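DegQ (Legionella pneumophila, PDB 4YO1) probably acts as a periplasmic serine endopeptidase and chaperone of the HtrA family, represented here by its protease domain and first PDZ domain. Local coordinates at residues V304-T309 and A330-L335; K135-G140 and G211-I216; S251-L256 and Q313-K318. The protein carries 1 engineered substitution. All blocks are in the same frame, centred on the assembly; numbering follows the deposited sequence.

Contact 1 of 3, residues V304-T309 and A330-L335; sequences VQINDT and AKIKIL
Ile306 and Ile332 lie side by side where the two strands pair antiparallel, on one face of the sheet, with Ile306 under helix 315-322 and Ile332 packed on Leu343 and Val345. CG2 of Ile332 fits beside the fork of Ile306, 3.6 Å from Ile306 CG1 and as near to Ile306 CG2. Ile332 holds its CG1 between backbone N and carbonyl carbon (chi1 65°); that leaves CG2 to touch Ile306, while the longer arm reaches away from it. Beta-branched residues suit a strand, and their branches fill this apolar layer.

The other face carries Gln305 and Lys333, whose extended chains run alongside each other with CB of Gln305 3.9 Å from CB of Lys333. Only aliphatic parts of the lysine meet the glutamine, so the lysine end can stay near the surface, whereas the Gln305 amide turns back and NE2 donates almost straight to Asn307 O. Along the backbone Val304 N donates to Lys333 O at 3.2 Å. A weak bond returns from Lys333 N to Gln305 O at 2.7 Å.

Asn307 takes the second position of the type II' turn from Ile306 to Thr309, where a positive phi is needed and asparagine tolerates it. With CG beside the backbone N (chi1 -61°), the amide turns OD1 toward the neighbouring strand, and OD1 accepts from Lys331 N at 2.9 Å, the donor tilted 22° from the carbonyl plane. Asn307 N also donates to Lys331 O, so one residue grips both backbone polar atoms, N and O, of Lys331.

The chemistry implies that the asparagine amide extends the pairing beyond strand 305-306, standing in for a backbone carbonyl, while the isoleucines supply an apolar face shared by the helix and strand 339-346.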
ATOM      1  N   VAL A 304       1.160 -49.608   7.327  1.00 65.90           N
ATOM      2  CA  VAL A 304       2.215 -50.563   7.603  1.00 69.42           C
ATOM      3  C   VAL A 304       3.034 -50.810   6.340  1.00 70.38           C
ATOM      4  O   VAL A 304       4.173 -51.272   6.407  1.00 71.15           O
ATOM      5  CB  VAL A 304       1.636 -51.881   8.140  1.00 72.48           C
ATOM      6  CG1 VAL A 304       2.756 -52.823   8.587  1.00 74.68           C
ATOM      7  CG2 VAL A 304       0.684 -51.601   9.295  1.00 71.02           C
ATOM      8  N   GLN A 305       2.451 -50.487   5.189  1.00 70.26           N
ATOM      9  CA  GLN A 305       3.142 -50.668   3.926  1.00 72.70           C
ATOM     10  C   GLN A 305       2.622 -49.703   2.870  1.00 73.72           C
ATOM     11  O   GLN A 305       1.415 -49.561   2.686  1.00 73.60           O
ATOM     12  CB  GLN A 305       2.985 -52.111   3.445  1.00 75.54           C
ATOM     13  CG  GLN A 305       4.039 -52.559   2.436  1.00 77.34           C
ATOM     14  CD  GLN A 305       3.818 -53.983   1.944  1.00 79.52           C
ATOM     15  OE1 GLN A 305       3.781 -54.929   2.730  1.00 80.16           O
ATOM     16  NE2 GLN A 305       3.661 -54.135   0.634  1.00 80.75           N
ATOM     17  N   ILE A 306       3.545 -49.024   2.197  1.00 75.40           N
ATOM     18  CA  ILE A 306       3.220 -48.221   1.024  1.00 76.89           C
ATOM     19  C   ILE A 306       3.887 -48.903  -0.156  1.00 80.64           C
ATOM     20  O   ILE A 306       5.113 -48.965  -0.226  1.00 81.15           O
ATOM     21  CB  ILE A 306       3.771 -46.788   1.124  1.00 74.86           C
ATOM     22  CG1 ILE A 306       3.051 -46.000   2.214  1.00 73.02           C
ATOM     23  CG2 ILE A 306       3.625 -46.071  -0.197  1.00 74.70           C
ATOM     24  CD1 ILE A 306       3.479 -44.548   2.297  1.00 71.42           C
ATOM     25  N   ASN A 307       3.073 -49.417  -1.073  1.00 83.90           N
ATOM     26  CA  ASN A 307       3.558 -50.236  -2.179  1.00 88.50           C
ATOM     27  C   ASN A 307       4.277 -51.478  -1.665  1.00 91.36           C
ATOM     28  O   ASN A 307       3.802 -52.134  -0.738  1.00 91.13           O
ATOM     29  CB  ASN A 307       4.459 -49.434  -3.122  1.00 89.27           C
ATOM     30  CG  ASN A 307       3.740 -48.265  -3.764  1.00 89.03           C
ATOM     31  OD1 ASN A 307       2.555 -48.352  -4.085  1.00 90.45           O
ATOM     32  ND2 ASN A 307       4.454 -47.161  -3.950  1.00 87.55           N
ATOM     33  N   ASP A 308       5.419 -51.796  -2.267  1.00 94.73           N
ATOM     34  CA  ASP A 308       6.185 -52.972  -1.864  1.00 97.03           C
ATOM     35  C   ASP A 308       7.217 -52.612  -0.789  1.00 95.79           C
ATOM     36  O   ASP A 308       8.152 -53.369  -0.542  1.00 96.94           O
ATOM     37  CB  ASP A 308       6.852 -53.647  -3.079  1.00100.10           C
ATOM     38  CG  ASP A 308       5.871 -53.903  -4.236  1.00101.17           C
ATOM     39  OD1 ASP A 308       4.677 -54.182  -3.982  1.00100.49           O
ATOM     40  OD2 ASP A 308       6.300 -53.824  -5.409  1.00102.55           O
ATOM     41  N   THR A 309       7.027 -51.460  -0.143  1.00 93.30           N
ATOM     42  CA  THR A 309       7.913 -51.011   0.941  1.00 92.13           C
ATOM     43  C   THR A 309       7.215 -50.911   2.305  1.00 89.70           C
ATOM     44  O   THR A 309       6.188 -50.240   2.445  1.00 88.44           O
ATOM     45  CB  THR A 309       8.576 -49.652   0.625  1.00 91.44           C
ATOM     46  OG1 THR A 309       7.584 -48.731   0.153  1.00 90.64           O
ATOM     47  CG2 THR A 309       9.657 -49.811  -0.435  1.00 93.30           C
ATOM     48  N   ALA A 330      -0.598 -45.540  -5.895  1.00108.58           N
ATOM     49  CA  ALA A 330       0.150 -46.055  -4.753  1.00105.78           C
ATOM     50  C   ALA A 330      -0.726 -46.953  -3.882  1.00103.75           C
ATOM     51  O   ALA A 330      -1.737 -46.511  -3.337  1.00102.03           O
ATOM     52  CB  ALA A 330       0.726 -44.910  -3.936  1.00103.84           C
ATOM     53  N   LYS A 331      -0.336 -48.220  -3.766  1.00103.37           N
ATOM     54  CA  LYS A 331      -1.062 -49.178  -2.941  1.00102.34           C
ATOM     55  C   LYS A 331      -0.566 -49.142  -1.503  1.00 98.62           C
ATOM     56  O   LYS A 331       0.540 -49.589  -1.212  1.00 99.19           O
ATOM     57  CB  LYS A 331      -0.904 -50.596  -3.495  1.00105.75           C
ATOM     58  CG  LYS A 331      -1.846 -50.940  -4.640  1.00108.12           C
ATOM     59  CD  LYS A 331      -1.738 -52.415  -5.016  1.00111.00           C
ATOM     60  CE  LYS A 331      -2.871 -52.845  -5.940  1.00113.39           C
ATOM     61  NZ  LYS A 331      -4.212 -52.741  -5.284  1.00113.24           N
ATOM     62  N   ILE A 332      -1.384 -48.623  -0.600  1.00 94.80           N
ATOM     63  CA  ILE A 332      -0.961 -48.506   0.785  1.00 91.70           C
ATOM     64  C   ILE A 332      -1.782 -49.352   1.755  1.00 89.26           C
ATOM     65  O   ILE A 332      -2.960 -49.098   2.003  1.00 88.32           O
ATOM     66  CB  ILE A 332      -0.873 -47.030   1.242  1.00 90.69           C
ATOM     67  CG1 ILE A 332      -2.235 -46.350   1.240  1.00 89.99           C
ATOM     68  CG2 ILE A 332       0.039 -46.251   0.319  1.00 91.63           C
ATOM     69  CD1 ILE A 332      -2.168 -44.923   1.686  1.00 88.57           C
ATOM     70  N   LYS A 333      -1.142 -50.382   2.290  1.00 88.75           N
ATOM     71  CA  LYS A 333      -1.753 -51.184   3.334  1.00 88.43           C
ATOM     72  C   LYS A 333      -1.999 -50.318   4.562  1.00 86.18           C
ATOM     73  O   LYS A 333      -1.113 -49.593   5.016  1.00 84.81           O
ATOM     74  CB  LYS A 333      -0.860 -52.372   3.700  1.00 89.61           C
ATOM     75  CG  LYS A 333      -1.155 -53.657   2.935  1.00 92.06           C
ATOM     76  CD  LYS A 333      -0.223 -54.783   3.379  1.00 93.88           C
ATOM     77  CE  LYS A 333      -0.654 -56.130   2.818  1.00 97.09           C
ATOM     78  NZ  LYS A 333       0.158 -57.255   3.365  1.00 98.87           N
ATOM     79  N   ILE A 334      -3.217 -50.381   5.079  1.00 85.81           N
ATOM     80  CA  ILE A 334      -3.558 -49.703   6.317  1.00 83.86           C
ATOM     81  C   ILE A 334      -4.153 -50.728   7.261  1.00 85.36           C
ATOM     82  O   ILE A 334      -4.331 -51.889   6.898  1.00 88.16           O
ATOM     83  CB  ILE A 334      -4.595 -48.593   6.099  1.00 82.33           C
ATOM     84  CG1 ILE A 334      -5.971 -49.202   5.816  1.00 82.62           C
ATOM     85  CG2 ILE A 334      -4.160 -47.670   4.970  1.00 82.06           C
ATOM     86  CD1 ILE A 334      -7.053 -48.186   5.575  1.00 80.87           C
ATOM     87  N   LEU A 335      -4.462 -50.299   8.474  1.00 83.46           N
ATOM     88  CA  LEU A 335      -5.032 -51.198   9.453  1.00 84.38           C
ATOM     89  C   LEU A 335      -5.984 -50.420  10.348  1.00 83.45           C
ATOM     90  O   LEU A 335      -5.582 -49.828  11.348  1.00 81.44           O
ATOM     91  CB  LEU A 335      -3.925 -51.872  10.260  1.00 85.20           C
ATOM     92  CG  LEU A 335      -4.173 -53.328  10.658  1.00 88.98           C
ATOM     93  CD1 LEU A 335      -2.925 -53.957  11.224  1.00 90.10           C
ATOM     94  CD2 LEU A 335      -5.279 -53.407  11.670  1.00 90.05           C
TER

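Contact 2 of 3, residues K135-G140 and G211-I216; sequences KSLVIG and GELIGI. With CD (cadmium ion), chain B.
The second beta-barrel of the chymotrypsin-like protease domain meets the linker from the first barrel here: 135-140 follows strand 124-128, and 211-216 leads into strand 213-217. A single backbone bridge joins Ile139 and Leu213. Leu213 N donates to Val138 O at 3.0 Å, in the carbonyl plane and on a lone pair, and Gly140 N donates to Leu213 O at 3.0 Å from well above that carbonyl's plane. Gly211, with its positive phi, lets the chain turn just before the bridge.

Leu213 has its CG anti to the backbone N (chi1 172°), which sends the branched end into the apolar space shared with Val79, Ile81 and Ile236. Leu137 crosses it at about a right angle, with Leu137 CD2 3.8 Å from Leu213 CB; a closer approach modelled for the other methyl of Leu137 is doubtful. Ile139 adds its CB 3.9 Å from Leu213 CB. Branched aliphatics suit this seam because they fill it without needing polar partners.

Glu212 runs out to a cadmium ion, its extended chain presenting both carboxylate oxygens, OE1 at 2.4 Å and OE2 at 2.3 Å from the metal. Gly140, with no side chain, leaves its CA beside Glu212 OE1, at 3.4 Å. Ile214 and Gly215 then form a classic beta bulge opposite Leu206, within the six-stranded antiparallel barrel typical of trypsin-like proteases.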
ATOM      1  N   LYS A 135      -5.475 -12.205  28.040  1.00 98.05           N
ATOM      2  CA  LYS A 135      -6.621 -12.088  27.148  1.00 95.24           C
ATOM      3  C   LYS A 135      -6.211 -12.419  25.719  1.00 90.78           C
ATOM      4  O   LYS A 135      -5.064 -12.213  25.317  1.00 90.27           O
ATOM      5  CB  LYS A 135      -7.259 -10.695  27.215  1.00 94.52           C
ATOM      6  CG  LYS A 135      -8.708 -10.686  27.705  1.00 95.83           C
ATOM      7  CD  LYS A 135      -9.637 -11.512  26.814  1.00 93.96           C
ATOM      8  CE  LYS A 135     -11.086 -11.427  27.298  1.00 97.17           C
ATOM      9  NZ  LYS A 135     -12.013 -12.308  26.533  1.00 96.51           N
ATOM     10  N   SER A 136      -7.161 -12.950  24.962  1.00 86.71           N
ATOM     11  CA  SER A 136      -6.911 -13.307  23.583  1.00 80.63           C
ATOM     12  C   SER A 136      -7.778 -12.424  22.700  1.00 77.77           C
ATOM     13  O   SER A 136      -8.365 -11.443  23.164  1.00 79.57           O
ATOM     14  CB  SER A 136      -7.227 -14.787  23.351  1.00 80.25           C
ATOM     15  OG  SER A 136      -6.541 -15.296  22.221  1.00 77.53           O
ATOM     16  N   LEU A 137      -7.858 -12.781  21.426  1.00 73.06           N
ATOM     17  CA  LEU A 137      -8.686 -12.052  20.484  1.00 70.09           C
ATOM     18  C   LEU A 137      -9.821 -12.928  20.011  1.00 67.33           C
ATOM     19  O   LEU A 137      -9.845 -14.122  20.296  1.00 66.24           O
ATOM     20  CB  LEU A 137      -7.862 -11.615  19.275  1.00 68.37           C
ATOM     21  CG  LEU A 137      -7.218 -12.685  18.387  1.00 67.39           C
ATOM     22  CD1 LEU A 137      -8.183 -13.312  17.397  1.00 67.28           C
ATOM     23  CD2 LEU A 137      -6.037 -12.076  17.657  1.00 66.33           C
ATOM     24  N   VAL A 138     -10.750 -12.338  19.268  1.00 66.19           N
ATOM     25  CA  VAL A 138     -11.772 -13.131  18.607  1.00 65.98           C
ATOM     26  C   VAL A 138     -11.164 -13.727  17.340  1.00 63.36           C
ATOM     27  O   VAL A 138     -10.528 -13.023  16.562  1.00 62.11           O
ATOM     28  CB  VAL A 138     -13.053 -12.314  18.326  1.00 66.21           C
ATOM     29  CG1 VAL A 138     -13.582 -11.733  19.614  1.00 68.75           C
ATOM     30  CG2 VAL A 138     -12.792 -11.203  17.339  1.00 65.81           C
ATOM     31  N   ILE A 139     -11.320 -15.034  17.155  1.00 63.34           N
ATOM     32  CA  ILE A 139     -10.691 -15.707  16.016  1.00 60.82           C
ATOM     33  C   ILE A 139     -11.709 -16.269  15.012  1.00 60.29           C
ATOM     34  O   ILE A 139     -12.739 -16.828  15.400  1.00 63.59           O
ATOM     35  CB  ILE A 139      -9.635 -16.755  16.476  1.00 49.50           C
ATOM     36  CG1 ILE A 139      -9.990 -18.160  16.014  1.00 49.96           C
ATOM     37  CG2 ILE A 139      -9.446 -16.714  17.983  1.00 51.56           C
ATOM     38  CD1 ILE A 139      -9.251 -18.571  14.776  1.00 48.91           C
ATOM     39  N   GLY A 140     -11.409 -16.110  13.724  1.00 56.44           N
ATOM     40  CA  GLY A 140     -12.355 -16.453  12.681  1.00 55.77           C
ATOM     41  C   GLY A 140     -12.097 -17.734  11.902  1.00 55.38           C
ATOM     42  O   GLY A 140     -11.321 -18.593  12.309  1.00 53.59           O
ATOM     43  N   GLY A 211     -12.139  -7.838  12.887  1.00 49.81           N
ATOM     44  CA  GLY A 211     -11.181  -8.061  13.955  1.00 49.39           C
ATOM     45  C   GLY A 211     -10.952  -9.526  14.261  1.00 49.35           C
ATOM     46  O   GLY A 211     -10.282  -9.866  15.239  1.00 49.93           O
ATOM     47  N   GLU A 212     -11.511 -10.402  13.435  1.00 48.88           N
ATOM     48  CA  GLU A 212     -11.337 -11.827  13.646  1.00 47.05           C
ATOM     49  C   GLU A 212      -9.980 -12.222  13.103  1.00 42.54           C
ATOM     50  O   GLU A 212      -9.580 -11.814  12.017  1.00 39.44           O
ATOM     51  CB  GLU A 212     -12.450 -12.638  12.973  1.00 49.81           C
ATOM     52  CG  GLU A 212     -13.816 -11.963  13.005  1.00 53.72           C
ATOM     53  CD  GLU A 212     -14.934 -12.848  12.475  1.00 56.77           C
ATOM     54  OE1 GLU A 212     -14.714 -14.046  12.226  1.00 57.75           O
ATOM     55  OE2 GLU A 212     -16.052 -12.345  12.308  1.00 59.52           O
ATOM     56  N   LEU A 213      -9.265 -13.006  13.892  1.00 42.82           N
ATOM     57  CA  LEU A 213      -7.967 -13.532  13.510  1.00 42.65           C
ATOM     58  C   LEU A 213      -8.122 -14.567  12.407  1.00 42.72           C
ATOM     59  O   LEU A 213      -8.629 -15.664  12.644  1.00 45.53           O
ATOM     60  CB  LEU A 213      -7.284 -14.166  14.727  1.00 43.42           C
ATOM     61  CG  LEU A 213      -5.996 -14.943  14.444  1.00 42.70           C
ATOM     62  CD1 LEU A 213      -4.860 -14.004  14.035  1.00 40.80           C
ATOM     63  CD2 LEU A 213      -5.634 -15.783  15.651  1.00 43.88           C
ATOM     64  N   ILE A 214      -7.678 -14.226  11.204  1.00 40.79           N
ATOM     65  CA  ILE A 214      -7.812 -15.141  10.070  1.00 40.24           C
ATOM     66  C   ILE A 214      -6.497 -15.715   9.576  1.00 39.47           C
ATOM     67  O   ILE A 214      -6.495 -16.552   8.676  1.00 40.31           O
ATOM     68  CB  ILE A 214      -8.506 -14.478   8.876  1.00 39.67           C
ATOM     69  CG1 ILE A 214      -8.005 -13.047   8.704  1.00 39.60           C
ATOM     70  CG2 ILE A 214      -9.997 -14.489   9.081  1.00 40.59           C
ATOM     71  CD1 ILE A 214      -7.609 -12.727   7.320  1.00 39.52           C
ATOM     72  N   GLY A 215      -5.385 -15.279  10.153  1.00 38.51           N
ATOM     73  CA  GLY A 215      -4.097 -15.755   9.693  1.00 39.78           C
ATOM     74  C   GLY A 215      -2.909 -15.277  10.494  1.00 42.42           C
ATOM     75  O   GLY A 215      -2.996 -14.294  11.237  1.00 43.87           O
ATOM     76  N   ILE A 216      -1.791 -15.981  10.333  1.00 43.56           N
ATOM     77  CA  ILE A 216      -0.543 -15.635  11.012  1.00 46.00           C
ATOM     78  C   ILE A 216       0.527 -15.151  10.029  1.00 44.76           C
ATOM     79  O   ILE A 216       0.828 -15.830   9.053  1.00 45.39           O
ATOM     80  CB  ILE A 216       0.003 -16.835  11.798  1.00 48.97           C
ATOM     81  CG1 ILE A 216      -1.014 -17.292  12.849  1.00 49.02           C
ATOM     82  CG2 ILE A 216       1.317 -16.473  12.467  1.00 51.33           C
ATOM     83  CD1 ILE A 216      -1.251 -16.274  13.955  1.00 49.73           C
TER
HETATM   84 CD    CD B 401     -16.731 -14.096  10.922  1.00 71.70          CD

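Contact 3 of 3, residues S251-L256 and Q313-K318; sequences SIHRGL and QATQVK
Lys318 lays its aliphatic chain across the carbonyl oxygen of Arg254. CB stands 3.8 Å from Arg254 O, and CG, CD and CE then pass the same oxygen in turn, CE at 3.1 Å. At the tip NZ stays 3.5 Å from Arg254 O, at an angle too poor for a hydrogen bond, and comes 3.7 Å from Arg254 CB. A long, weak ion pair links NZ to Glu121 of the protease domain, and a cadmium ion lies about 3 Å from the nearest atom of this side chain. A lysine suits the place because its flexible methylenes can follow the backbone while its amino group lies within long range of that acid.

The preceding residue, Val317, puts CG1 3.9 Å from Gly255 CA, where the lack of a side chain lets the helix come close. Nearer the helix start, Thr315 CG2 sits 4.0 Å from His253 ND1, approaching the ring obliquely, and small Ala314 packs its CB against that of His253.

This packing is consistent with helix 315-322 being the groove helix of a circularly permuted PDZ domain, and the chain around Gly255 and Leu256 its carboxylate-binding loop.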
ATOM      1  N   SER A 251       5.203 -32.725  18.312  1.00 63.85           N
ATOM      2  CA  SER A 251       5.823 -32.704  16.995  1.00 66.02           C
ATOM      3  C   SER A 251       4.769 -32.606  15.896  1.00 65.22           C
ATOM      4  O   SER A 251       3.574 -32.515  16.174  1.00 63.38           O
ATOM      5  CB  SER A 251       6.663 -33.964  16.798  1.00 68.36           C
ATOM      6  OG  SER A 251       5.975 -35.107  17.278  1.00 68.84           O
ATOM      7  N   ILE A 252       5.216 -32.606  14.646  1.00 66.20           N
ATOM      8  CA  ILE A 252       4.296 -32.598  13.519  1.00 66.81           C
ATOM      9  C   ILE A 252       4.964 -33.110  12.256  1.00 66.25           C
ATOM     10  O   ILE A 252       6.025 -32.641  11.869  1.00 66.21           O
ATOM     11  CB  ILE A 252       3.675 -31.203  13.261  1.00 70.31           C
ATOM     12  CG1 ILE A 252       2.831 -31.244  11.985  1.00 71.18           C
ATOM     13  CG2 ILE A 252       4.749 -30.123  13.176  1.00 72.66           C
ATOM     14  CD1 ILE A 252       2.292 -29.923  11.557  1.00 71.75           C
ATOM     15  N   HIS A 253       4.321 -34.077  11.617  1.00 67.71           N
ATOM     16  CA  HIS A 253       4.898 -34.741  10.466  1.00 71.74           C
ATOM     17  C   HIS A 253       3.848 -34.904   9.382  1.00 73.64           C
ATOM     18  O   HIS A 253       2.839 -35.574   9.577  1.00 71.38           O
ATOM     19  CB  HIS A 253       5.459 -36.103  10.888  1.00 72.68           C
ATOM     20  CG  HIS A 253       6.446 -36.026  12.012  1.00 73.30           C
ATOM     21  ND1 HIS A 253       7.810 -36.094  11.806  1.00 74.52           N
ATOM     22  CD2 HIS A 253       6.276 -35.882  13.346  1.00 72.88           C
ATOM     23  CE1 HIS A 253       8.430 -35.997  12.971  1.00 75.29           C
ATOM     24  NE2 HIS A 253       7.525 -35.867  13.919  1.00 73.89           N
ATOM     25  N   ARG A 254       4.101 -34.292   8.232  1.00 80.37           N
ATOM     26  CA  ARG A 254       3.146 -34.270   7.128  1.00 85.57           C
ATOM     27  C   ARG A 254       3.481 -35.362   6.125  1.00 88.48           C
ATOM     28  O   ARG A 254       4.580 -35.393   5.583  1.00 90.93           O
ATOM     29  CB  ARG A 254       3.178 -32.898   6.451  1.00 89.04           C
ATOM     30  CG  ARG A 254       2.136 -32.683   5.377  1.00 91.81           C
ATOM     31  CD  ARG A 254       1.945 -31.188   5.091  1.00 93.79           C
ATOM     32  NE  ARG A 254       1.100 -30.953   3.919  1.00 95.01           N
ATOM     33  CZ  ARG A 254       0.335 -29.878   3.750  1.00 96.11           C
ATOM     34  NH1 ARG A 254       0.289 -28.937   4.683  1.00 95.98           N
ATOM     35  NH2 ARG A 254      -0.395 -29.747   2.652  1.00 97.21           N
ATOM     36  N   GLY A 255       2.534 -36.259   5.877  1.00 88.43           N
ATOM     37  CA  GLY A 255       2.800 -37.413   5.040  1.00 89.77           C
ATOM     38  C   GLY A 255       2.461 -37.216   3.580  1.00 92.12           C
ATOM     39  O   GLY A 255       3.207 -36.591   2.828  1.00 93.95           O
ATOM     40  N   LEU A 256       1.336 -37.769   3.168  1.00 92.97           N
ATOM     41  CA  LEU A 256       0.961 -37.668   1.782  1.00 95.20           C
ATOM     42  C   LEU A 256      -0.394 -37.067   1.506  1.00 93.82           C
ATOM     43  O   LEU A 256      -1.396 -37.467   2.087  1.00 93.21           O
ATOM     44  CB  LEU A 256       0.982 -39.064   1.170  1.00 97.55           C
ATOM     45  CG  LEU A 256      -0.194 -39.932   1.609  1.00 98.21           C
ATOM     46  CD1 LEU A 256      -1.457 -39.451   0.928  1.00 97.13           C
ATOM     47  CD2 LEU A 256       0.051 -41.389   1.276  1.00100.18           C
ATOM     48  N   GLN A 313       7.675 -46.160  10.781  1.00 72.56           N
ATOM     49  CA  GLN A 313       7.660 -44.858  11.465  1.00 69.02           C
ATOM     50  C   GLN A 313       7.155 -43.729  10.557  1.00 66.70           C
ATOM     51  O   GLN A 313       7.125 -43.871   9.334  1.00 67.89           O
ATOM     52  CB  GLN A 313       9.017 -44.519  12.119  1.00 68.98           C
ATOM     53  CG  GLN A 313      10.246 -44.615  11.224  1.00 69.62           C
ATOM     54  CD  GLN A 313      11.540 -44.268  11.966  1.00 70.63           C
ATOM     55  OE1 GLN A 313      11.627 -44.401  13.186  1.00 70.32           O
ATOM     56  NE2 GLN A 313      12.544 -43.809  11.225  1.00 71.55           N
ATOM     57  N   ALA A 314       6.753 -42.618  11.168  1.00 63.01           N
ATOM     58  CA  ALA A 314       6.046 -41.547  10.471  1.00 60.93           C
ATOM     59  C   ALA A 314       6.857 -40.899   9.358  1.00 62.84           C
ATOM     60  O   ALA A 314       6.314 -40.502   8.326  1.00 63.17           O
ATOM     61  CB  ALA A 314       5.605 -40.502  11.463  1.00 52.51           C
ATOM     62  N   THR A 315       8.160 -40.781   9.577  1.00 64.14           N
ATOM     63  CA  THR A 315       9.032 -40.096   8.636  1.00 64.05           C
ATOM     64  C   THR A 315       9.137 -40.857   7.317  1.00 65.35           C
ATOM     65  O   THR A 315       9.466 -40.281   6.284  1.00 66.66           O
ATOM     66  CB  THR A 315      10.423 -39.873   9.249  1.00 64.15           C
ATOM     67  OG1 THR A 315      10.898 -41.099   9.819  1.00 66.50           O
ATOM     68  CG2 THR A 315      10.346 -38.848  10.355  1.00 61.85           C
ATOM     69  N   GLN A 316       8.835 -42.151   7.356  1.00 65.59           N
ATOM     70  CA  GLN A 316       8.928 -42.996   6.172  1.00 67.36           C
ATOM     71  C   GLN A 316       7.854 -42.695   5.149  1.00 66.76           C
ATOM     72  O   GLN A 316       7.960 -43.124   4.006  1.00 69.45           O
ATOM     73  CB  GLN A 316       8.791 -44.470   6.537  1.00 69.24           C
ATOM     74  CG  GLN A 316       9.794 -45.015   7.511  1.00 70.76           C
ATOM     75  CD  GLN A 316       9.612 -46.510   7.714  1.00 72.40           C
ATOM     76  OE1 GLN A 316       9.720 -47.016   8.830  1.00 74.38           O
ATOM     77  NE2 GLN A 316       9.337 -47.226   6.625  1.00 72.09           N
ATOM     78  N   VAL A 317       6.797 -42.007   5.557  1.00 63.24           N
ATOM     79  CA  VAL A 317       5.701 -41.756   4.634  1.00 61.95           C
ATOM     80  C   VAL A 317       6.112 -40.654   3.667  1.00 62.69           C
ATOM     81  O   VAL A 317       6.035 -40.824   2.448  1.00 61.46           O
ATOM     82  CB  VAL A 317       4.396 -41.375   5.368  1.00 58.81           C
ATOM     83  CG1 VAL A 317       3.265 -41.186   4.372  1.00 58.08           C
ATOM     84  CG2 VAL A 317       4.027 -42.439   6.384  1.00 57.56           C
ATOM     85  N   LYS A 318       6.567 -39.537   4.232  1.00 64.85           N
ATOM     86  CA  LYS A 318       7.119 -38.425   3.465  1.00 67.84           C
ATOM     87  C   LYS A 318       8.255 -38.927   2.574  1.00 68.04           C
ATOM     88  O   LYS A 318       8.344 -38.565   1.403  1.00 68.06           O
ATOM     89  CB  LYS A 318       7.646 -37.342   4.417  1.00 70.55           C
ATOM     90  CG  LYS A 318       7.262 -35.896   4.071  1.00 71.97           C
ATOM     91  CD  LYS A 318       7.757 -34.920   5.151  1.00 73.70           C
ATOM     92  CE  LYS A 318       7.069 -33.547   5.041  1.00 75.15           C
ATOM     93  NZ  LYS A 318       6.865 -32.865   6.375  1.00 74.84           N
TER

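Contacts 1 and 3 belong to the same PDZ unit, their centres 14 Å apart, and share its core. Ile306 CD1 meets Val317 CG1 at 4.0 Å. Ile332 CD1 meets Leu256 CD2 at 4.2 Å. The helix thus packs on the strands of contact 1 through Val317, and the 251-256 chain reaches the same core through Leu256. Contact 2 lies in the protease domain, 40 Å from contact 1 and 29 Å from contact 3, centre to centre. Contact 3 is the one of the PDZ pair nearer the protease: the side chain of Arg254 lies about 12 Å from that of Asp123, predicted to be catalytic. Leu213 of contact 2 is about 12 Å, side chain to side chain, from Asn201, beside the engineered Ala202.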